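Local structure of metal transporter CNNM3 (Homo sapiens, 6DFD) at residues Val108-Val119 with Glu131-Ala142. The protein is a metal transporter of the CNNM family, probably taking part in magnesium efflux, whose cyclic nucleotide-binding homology domain forms a dimer. The protein carries 6 engineered substitutions. Residues are numbered along the deposited sequence; the frame is centred on the assembly and turned at random.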
ATOM      1  N   VAL A 108      -2.510 -11.630  14.006  1.00 57.10           N
ATOM      2  CA  VAL A 108      -1.878 -12.330  12.900  1.00 56.31           C
ATOM      3  C   VAL A 108      -0.446 -12.667  13.295  1.00 53.70           C
ATOM      4  O   VAL A 108       0.180 -11.966  14.098  1.00 54.53           O
ATOM      5  CB  VAL A 108      -1.912 -11.487  11.608  1.00 57.49           C
ATOM      6  CG1 VAL A 108      -0.874 -10.361  11.667  1.00 57.23           C
ATOM      7  CG2 VAL A 108      -1.711 -12.377  10.392  1.00 57.63           C
ATOM      8  N   ASP A 109       0.077 -13.750  12.717  1.00 50.50           N
ATOM      9  CA  ASP A 109       1.419 -14.196  13.069  1.00 52.28           C
ATOM     10  C   ASP A 109       2.168 -14.728  11.852  1.00 46.30           C
ATOM     11  O   ASP A 109       2.990 -15.646  11.976  1.00 45.64           O
ATOM     12  CB  ASP A 109       1.376 -15.261  14.169  1.00 59.83           C
ATOM     13  CG  ASP A 109       0.790 -16.574  13.691  1.00 62.34           C
ATOM     14  OD1 ASP A 109       0.060 -16.574  12.679  1.00 61.13           O
ATOM     15  OD2 ASP A 109       1.066 -17.611  14.332  1.00 64.73           O
ATOM     16  N   TYR A 110       1.923 -14.157  10.676  1.00 42.34           N
ATOM     17  CA  TYR A 110       2.684 -14.547   9.501  1.00 39.88           C
ATOM     18  C   TYR A 110       3.010 -13.340   8.637  1.00 37.70           C
ATOM     19  O   TYR A 110       2.326 -12.312   8.665  1.00 39.84           O
ATOM     20  CB  TYR A 110       1.949 -15.599   8.665  1.00 42.26           C
ATOM     21  CG  TYR A 110       0.512 -15.239   8.336  1.00 44.19           C
ATOM     22  CD1 TYR A 110       0.218 -14.335   7.330  1.00 42.69           C
ATOM     23  CD2 TYR A 110      -0.542 -15.813   9.036  1.00 48.02           C
ATOM     24  CE1 TYR A 110      -1.096 -14.003   7.025  1.00 43.41           C
ATOM     25  CE2 TYR A 110      -1.862 -15.494   8.738  1.00 48.83           C
ATOM     26  CZ  TYR A 110      -2.129 -14.590   7.737  1.00 46.54           C
ATOM     27  OH  TYR A 110      -3.438 -14.274   7.448  1.00 48.30           O
ATOM     28  N   PHE A 111       4.094 -13.494   7.887  1.00 33.28           N
ATOM     29  CA  PHE A 111       4.566 -12.557   6.882  1.00 32.13           C
ATOM     30  C   PHE A 111       4.180 -13.102   5.515  1.00 33.38           C
ATOM     31  O   PHE A 111       4.225 -14.316   5.295  1.00 33.43           O
ATOM     32  CB  PHE A 111       6.087 -12.415   7.011  1.00 31.73           C
ATOM     33  CG  PHE A 111       6.781 -11.868   5.800  1.00 31.91           C
ATOM     34  CD1 PHE A 111       7.166 -12.706   4.758  1.00 32.00           C
ATOM     35  CD2 PHE A 111       7.113 -10.527   5.727  1.00 31.22           C
ATOM     36  CE1 PHE A 111       7.820 -12.207   3.656  1.00 31.35           C
ATOM     37  CE2 PHE A 111       7.775 -10.020   4.618  1.00 31.65           C
ATOM     38  CZ  PHE A 111       8.129 -10.860   3.584  1.00 31.54           C
ATOM     39  N   ILE A 112       3.783 -12.212   4.607  1.00 32.91           N
ATOM     40  CA  ILE A 112       3.422 -12.600   3.249  1.00 31.26           C
ATOM     41  C   ILE A 112       4.152 -11.725   2.246  1.00 31.58           C
ATOM     42  O   ILE A 112       4.232 -10.501   2.406  1.00 31.92           O
ATOM     43  CB  ILE A 112       1.897 -12.522   3.022  1.00 34.80           C
ATOM     44  CG1 ILE A 112       1.215 -13.666   3.772  1.00 39.90           C
ATOM     45  CG2 ILE A 112       1.573 -12.591   1.533  1.00 31.48           C
ATOM     46  CD1 ILE A 112      -0.275 -13.555   3.829  1.00 46.63           C
ATOM     47  N   LEU A 113       4.682 -12.359   1.203  1.00 30.40           N
ATOM     48  CA  LEU A 113       5.176 -11.666   0.023  1.00 29.28           C
ATOM     49  C   LEU A 113       4.386 -12.193  -1.160  1.00 28.78           C
ATOM     50  O   LEU A 113       4.200 -13.409  -1.291  1.00 29.45           O
ATOM     51  CB  LEU A 113       6.679 -11.885  -0.193  1.00 30.48           C
ATOM     52  CG  LEU A 113       7.213 -11.245  -1.483  1.00 32.75           C
ATOM     53  CD1 LEU A 113       8.563 -10.679  -1.287  1.00 35.18           C
ATOM     54  CD2 LEU A 113       7.276 -12.253  -2.613  1.00 36.91           C
ATOM     55  N   ILE A 114       3.910 -11.290  -2.006  1.00 28.33           N
ATOM     56  CA  ILE A 114       3.100 -11.669  -3.159  1.00 27.86           C
ATOM     57  C   ILE A 114       4.036 -12.014  -4.308  1.00 29.30           C
ATOM     58  O   ILE A 114       4.759 -11.149  -4.810  1.00 31.01           O
ATOM     59  CB  ILE A 114       2.132 -10.542  -3.557  1.00 30.24           C
ATOM     60  CG1 ILE A 114       1.166 -10.242  -2.411  1.00 34.80           C
ATOM     61  CG2 ILE A 114       1.331 -10.925  -4.836  1.00 31.44           C
ATOM     62  CD1 ILE A 114       0.268  -9.039  -2.678  1.00 41.45           C
ATOM     63  N   LEU A 115       4.016 -13.274  -4.742  1.00 30.97           N
ATOM     64  CA  LEU A 115       4.810 -13.631  -5.914  1.00 31.59           C
ATOM     65  C   LEU A 115       4.093 -13.224  -7.187  1.00 31.83           C
ATOM     66  O   LEU A 115       4.726 -12.771  -8.152  1.00 30.04           O
ATOM     67  CB  LEU A 115       5.076 -15.133  -5.937  1.00 34.38           C
ATOM     68  CG  LEU A 115       6.413 -15.737  -5.499  1.00 38.27           C
ATOM     69  CD1 LEU A 115       7.273 -14.809  -4.684  1.00 39.49           C
ATOM     70  CD2 LEU A 115       6.144 -17.029  -4.777  1.00 38.81           C
ATOM     71  N   GLN A 116       2.773 -13.384  -7.200  1.00 32.19           N
ATOM     72  CA  GLN A 116       1.989 -13.047  -8.376  1.00 31.86           C
ATOM     73  C   GLN A 116       0.584 -12.691  -7.917  1.00 30.93           C
ATOM     74  O   GLN A 116       0.029 -13.362  -7.047  1.00 31.12           O
ATOM     75  CB  GLN A 116       1.948 -14.224  -9.363  1.00 35.64           C
ATOM     76  CG  GLN A 116       1.225 -13.926 -10.662  1.00 43.63           C
ATOM     77  CD  GLN A 116       1.150 -15.135 -11.577  1.00 51.46           C
ATOM     78  OE1 GLN A 116       1.994 -16.029 -11.520  1.00 51.57           O
ATOM     79  NE2 GLN A 116       0.131 -15.167 -12.428  1.00 56.31           N
ATOM     80  N   GLY A 117       0.026 -11.627  -8.472  1.00 32.88           N
ATOM     81  CA  GLY A 117      -1.357 -11.275  -8.218  1.00 35.94           C
ATOM     82  C   GLY A 117      -1.490  -9.870  -7.668  1.00 35.62           C
ATOM     83  O   GLY A 117      -0.520  -9.124  -7.540  1.00 33.72           O
ATOM     84  N   ARG A 118      -2.736  -9.528  -7.323  1.00 31.64           N
ATOM     85  CA  ARG A 118      -3.110  -8.163  -6.981  1.00 30.35           C
ATOM     86  C   ARG A 118      -3.945  -8.149  -5.714  1.00 29.21           C
ATOM     87  O   ARG A 118      -4.837  -8.987  -5.537  1.00 31.75           O
ATOM     88  CB  ARG A 118      -3.907  -7.512  -8.120  1.00 34.07           C
ATOM     89  CG  ARG A 118      -3.314  -7.717  -9.489  1.00 38.40           C
ATOM     90  CD  ARG A 118      -2.035  -6.906  -9.655  1.00 40.57           C
ATOM     91  NE  ARG A 118      -2.323  -5.479  -9.702  1.00 45.90           N
ATOM     92  CZ  ARG A 118      -1.427  -4.540  -9.985  1.00 52.50           C
ATOM     93  NH1 ARG A 118      -0.165  -4.870 -10.236  1.00 56.02           N
ATOM     94  NH2 ARG A 118      -1.798  -3.266 -10.015  1.00 54.61           N
ATOM     95  N   VAL A 119      -3.669  -7.178  -4.846  1.00 30.59           N
ATOM     96  CA  VAL A 119      -4.401  -7.026  -3.597  1.00 31.79           C
ATOM     97  C   VAL A 119      -4.786  -5.565  -3.415  1.00 32.07           C
ATOM     98  O   VAL A 119      -4.144  -4.654  -3.945  1.00 31.08           O
ATOM     99  CB  VAL A 119      -3.584  -7.509  -2.373  1.00 33.60           C
ATOM    100  CG1 VAL A 119      -3.340  -9.004  -2.450  1.00 34.68           C
ATOM    101  CG2 VAL A 119      -2.279  -6.746  -2.263  1.00 32.55           C
ATOM    102  N   GLU A 131      -4.008  -0.232  -4.417  1.00 33.57           N
ATOM    103  CA  GLU A 131      -3.775  -1.562  -4.956  1.00 33.70           C
ATOM    104  C   GLU A 131      -2.280  -1.826  -5.057  1.00 34.72           C
ATOM    105  O   GLU A 131      -1.510  -0.956  -5.465  1.00 35.58           O
ATOM    106  CB  GLU A 131      -4.430  -1.708  -6.333  1.00 34.89           C
ATOM    107  CG  GLU A 131      -4.217  -3.067  -6.983  1.00 37.63           C
ATOM    108  CD  GLU A 131      -5.079  -3.258  -8.226  1.00 40.84           C
ATOM    109  OE1 GLU A 131      -6.069  -2.511  -8.386  1.00 39.83           O
ATOM    110  OE2 GLU A 131      -4.749  -4.143  -9.046  1.00 43.14           O
ATOM    111  N   ASN A 132      -1.883  -3.036  -4.687  1.00 34.20           N
ATOM    112  CA  ASN A 132      -0.498  -3.477  -4.733  1.00 35.44           C
ATOM    113  C   ASN A 132      -0.416  -4.762  -5.534  1.00 33.55           C
ATOM    114  O   ASN A 132      -1.384  -5.528  -5.603  1.00 33.57           O
ATOM    115  CB  ASN A 132       0.060  -3.726  -3.332  1.00 41.68           C
ATOM    116  CG  ASN A 132       0.547  -2.460  -2.659  1.00 51.77           C
ATOM    117  OD1 ASN A 132       0.684  -1.410  -3.289  1.00 53.25           O
ATOM    118  ND2 ASN A 132       0.813  -2.555  -1.366  1.00 58.49           N
ATOM    119  N   GLY A 133       0.752  -5.003  -6.124  1.00 32.93           N
ATOM    120  CA  GLY A 133       0.983  -6.163  -6.953  1.00 31.69           C
ATOM    121  C   GLY A 133       2.179  -6.978  -6.487  1.00 32.44           C
ATOM    122  O   GLY A 133       2.516  -7.039  -5.287  1.00 31.88           O
ATOM    123  N   ALA A 134       2.833  -7.592  -7.468  1.00 31.46           N
ATOM    124  CA  ALA A 134       3.836  -8.604  -7.182  1.00 30.73           C
ATOM    125  C   ALA A 134       5.006  -7.989  -6.425  1.00 28.75           C
ATOM    126  O   ALA A 134       5.435  -6.870  -6.716  1.00 27.19           O
ATOM    127  CB  ALA A 134       4.331  -9.235  -8.484  1.00 30.19           C
ATOM    128  N   PHE A 135       5.491  -8.736  -5.442  1.00 30.25           N
ATOM    129  CA  PHE A 135       6.672  -8.454  -4.635  1.00 31.47           C
ATOM    130  C   PHE A 135       6.430  -7.334  -3.633  1.00 31.77           C
ATOM    131  O   PHE A 135       7.382  -6.840  -3.006  1.00 32.94           O
ATOM    132  CB  PHE A 135       7.907  -8.212  -5.519  1.00 32.98           C
ATOM    133  CG  PHE A 135       8.600  -9.504  -5.892  1.00 33.75           C
ATOM    134  CD1 PHE A 135       8.070 -10.336  -6.863  1.00 35.84           C
ATOM    135  CD2 PHE A 135       9.715  -9.939  -5.195  1.00 33.09           C
ATOM    136  CE1 PHE A 135       8.668 -11.555  -7.171  1.00 37.30           C
ATOM    137  CE2 PHE A 135      10.315 -11.156  -5.501  1.00 34.30           C
ATOM    138  CZ  PHE A 135       9.797 -11.957  -6.487  1.00 36.48           C
ATOM    139  N   THR A 136       5.170  -6.964  -3.404  1.00 29.74           N
ATOM    140  CA  THR A 136       4.830  -6.259  -2.182  1.00 28.84           C
ATOM    141  C   THR A 136       4.722  -7.274  -1.051  1.00 29.56           C
ATOM    142  O   THR A 136       4.496  -8.463  -1.283  1.00 29.39           O
ATOM    143  CB  THR A 136       3.534  -5.463  -2.344  1.00 30.79           C
ATOM    144  OG1 THR A 136       2.454  -6.342  -2.669  1.00 33.01           O
ATOM    145  CG2 THR A 136       3.701  -4.414  -3.445  1.00 33.86           C
ATOM    146  N   TYR A 137       4.953  -6.818   0.180  1.00 32.43           N
ATOM    147  CA  TYR A 137       4.976  -7.737   1.310  1.00 32.30           C
ATOM    148  C   TYR A 137       4.388  -7.075   2.546  1.00 32.25           C
ATOM    149  O   TYR A 137       4.283  -5.850   2.632  1.00 33.84           O
ATOM    150  CB  TYR A 137       6.394  -8.231   1.597  1.00 32.28           C
ATOM    151  CG  TYR A 137       7.363  -7.111   1.852  1.00 33.94           C
ATOM    152  CD1 TYR A 137       7.499  -6.562   3.115  1.00 37.04           C
ATOM    153  CD2 TYR A 137       8.135  -6.592   0.821  1.00 36.92           C
ATOM    154  CE1 TYR A 137       8.400  -5.530   3.353  1.00 42.04           C
ATOM    155  CE2 TYR A 137       9.031  -5.563   1.049  1.00 42.17           C
ATOM    156  CZ  TYR A 137       9.155  -5.039   2.315  1.00 45.83           C
ATOM    157  OH  TYR A 137      10.042  -4.015   2.547  1.00 51.74           O
ATOM    158  N   TYR A 138       4.009  -7.919   3.506  1.00 30.93           N
ATOM    159  CA  TYR A 138       3.165  -7.539   4.631  1.00 31.44           C
ATOM    160  C   TYR A 138       3.542  -8.393   5.826  1.00 33.13           C
ATOM    161  O   TYR A 138       4.094  -9.485   5.681  1.00 34.09           O
ATOM    162  CB  TYR A 138       1.668  -7.738   4.319  1.00 31.94           C
ATOM    163  CG  TYR A 138       1.311  -7.156   2.981  1.00 34.15           C
ATOM    164  CD1 TYR A 138       0.906  -5.834   2.866  1.00 38.61           C
ATOM    165  CD2 TYR A 138       1.467  -7.899   1.821  1.00 33.63           C
ATOM    166  CE1 TYR A 138       0.637  -5.276   1.629  1.00 37.62           C
ATOM    167  CE2 TYR A 138       1.207  -7.350   0.582  1.00 33.31           C
ATOM    168  CZ  TYR A 138       0.792  -6.034   0.495  1.00 35.95           C
ATOM    169  OH  TYR A 138       0.536  -5.466  -0.739  1.00 35.87           O
ATOM    170  N   GLY A 139       3.221  -7.885   7.010  1.00 33.58           N
ATOM    171  CA  GLY A 139       3.295  -8.685   8.217  1.00 34.77           C
ATOM    172  C   GLY A 139       4.682  -8.867   8.784  1.00 36.76           C
ATOM    173  O   GLY A 139       4.903  -9.818   9.534  1.00 38.25           O
ATOM    174  N   VAL A 140       5.629  -7.985   8.450  1.00 36.80           N
ATOM    175  CA  VAL A 140       6.973  -8.084   9.023  1.00 40.25           C
ATOM    176  C   VAL A 140       6.909  -8.051  10.542  1.00 44.17           C
ATOM    177  O   VAL A 140       7.647  -8.773  11.227  1.00 46.77           O
ATOM    178  CB  VAL A 140       7.872  -6.960   8.471  1.00 41.81           C
ATOM    179  CG1 VAL A 140       9.171  -6.847   9.263  1.00 48.49           C
ATOM    180  CG2 VAL A 140       8.178  -7.211   7.002  1.00 39.19           C
ATOM    181  N   SER A 141       6.031  -7.212  11.098  1.00 45.36           N
ATOM    182  CA  SER A 141       5.938  -7.110  12.552  1.00 50.49           C
ATOM    183  C   SER A 141       5.464  -8.413  13.181  1.00 47.58           C
ATOM    184  O   SER A 141       5.761  -8.681  14.352  1.00 48.06           O
ATOM    185  CB  SER A 141       5.004  -5.967  12.939  1.00 59.69           C
ATOM    186  OG  SER A 141       5.655  -4.717  12.796  1.00 65.98           O
ATOM    187  N   ALA A 142       4.732  -9.234  12.429  1.00 46.28           N
ATOM    188  CA  ALA A 142       4.331 -10.541  12.932  1.00 51.68           C
ATOM    189  C   ALA A 142       5.525 -11.458  13.156  1.00 55.29           C
ATOM    190  O   ALA A 142       5.368 -12.501  13.800  1.00 62.77           O
ATOM    191  CB  ALA A 142       3.337 -11.189  11.965  1.00 52.76           C
TER
HETATM  192  O   HOH W   1       1.628  -7.454 -10.071  1.00 34.80           O
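Ile114 and Tyr138 meet beside the corner at Leu115, which parts two separate antiparallel ladders, a worked example of how a beta-barrel turns a corner. CD1 of Ile114 reaches the edge of the Tyr138 ring at CE2, 3.8 Å away, while Val119 and Tyr138 approach each other from opposite directions, Val119 CG2 lying 3.4 Å from Tyr138 OH. The ring thus bridges both ladders. Its hydroxyl donates to Thr136 OG1, which in turn donates to Gly133 O, in the carbonyl plane, at 2.7 Å, tying the ring to the type II turn Gly133-Thr136. A phenylalanine in place of Tyr138 would probably leave Thr136 OG1 without this donor and the ring less firmly tied to the turn. Backbone bonds pair Ile112 with Tyr138 and Val119 with Asn132; between them Phe135 N reaches Ile114 O at 2.6 Å. A chi1 of 160° swings the Phe111 ring out to Tyr137 and Val140, with CZ 3.7 Å from Tyr137 CB and the ring edge against Val140 CG2. At the exposed end of strand 128-132, Glu131 OE2 takes two bonds from Arg118, NE at 2.8 Å on its anti side and NH2, longer and more bent, from above the carboxylate plane. Farther out, helix 47-60 packs on Phe111, Leu113 and Phe135, strand 189-195 flanks 110-114, strand 100-102 touches Ile112 and Tyr138, and Leu128 of the second subunit packs on Tyr138.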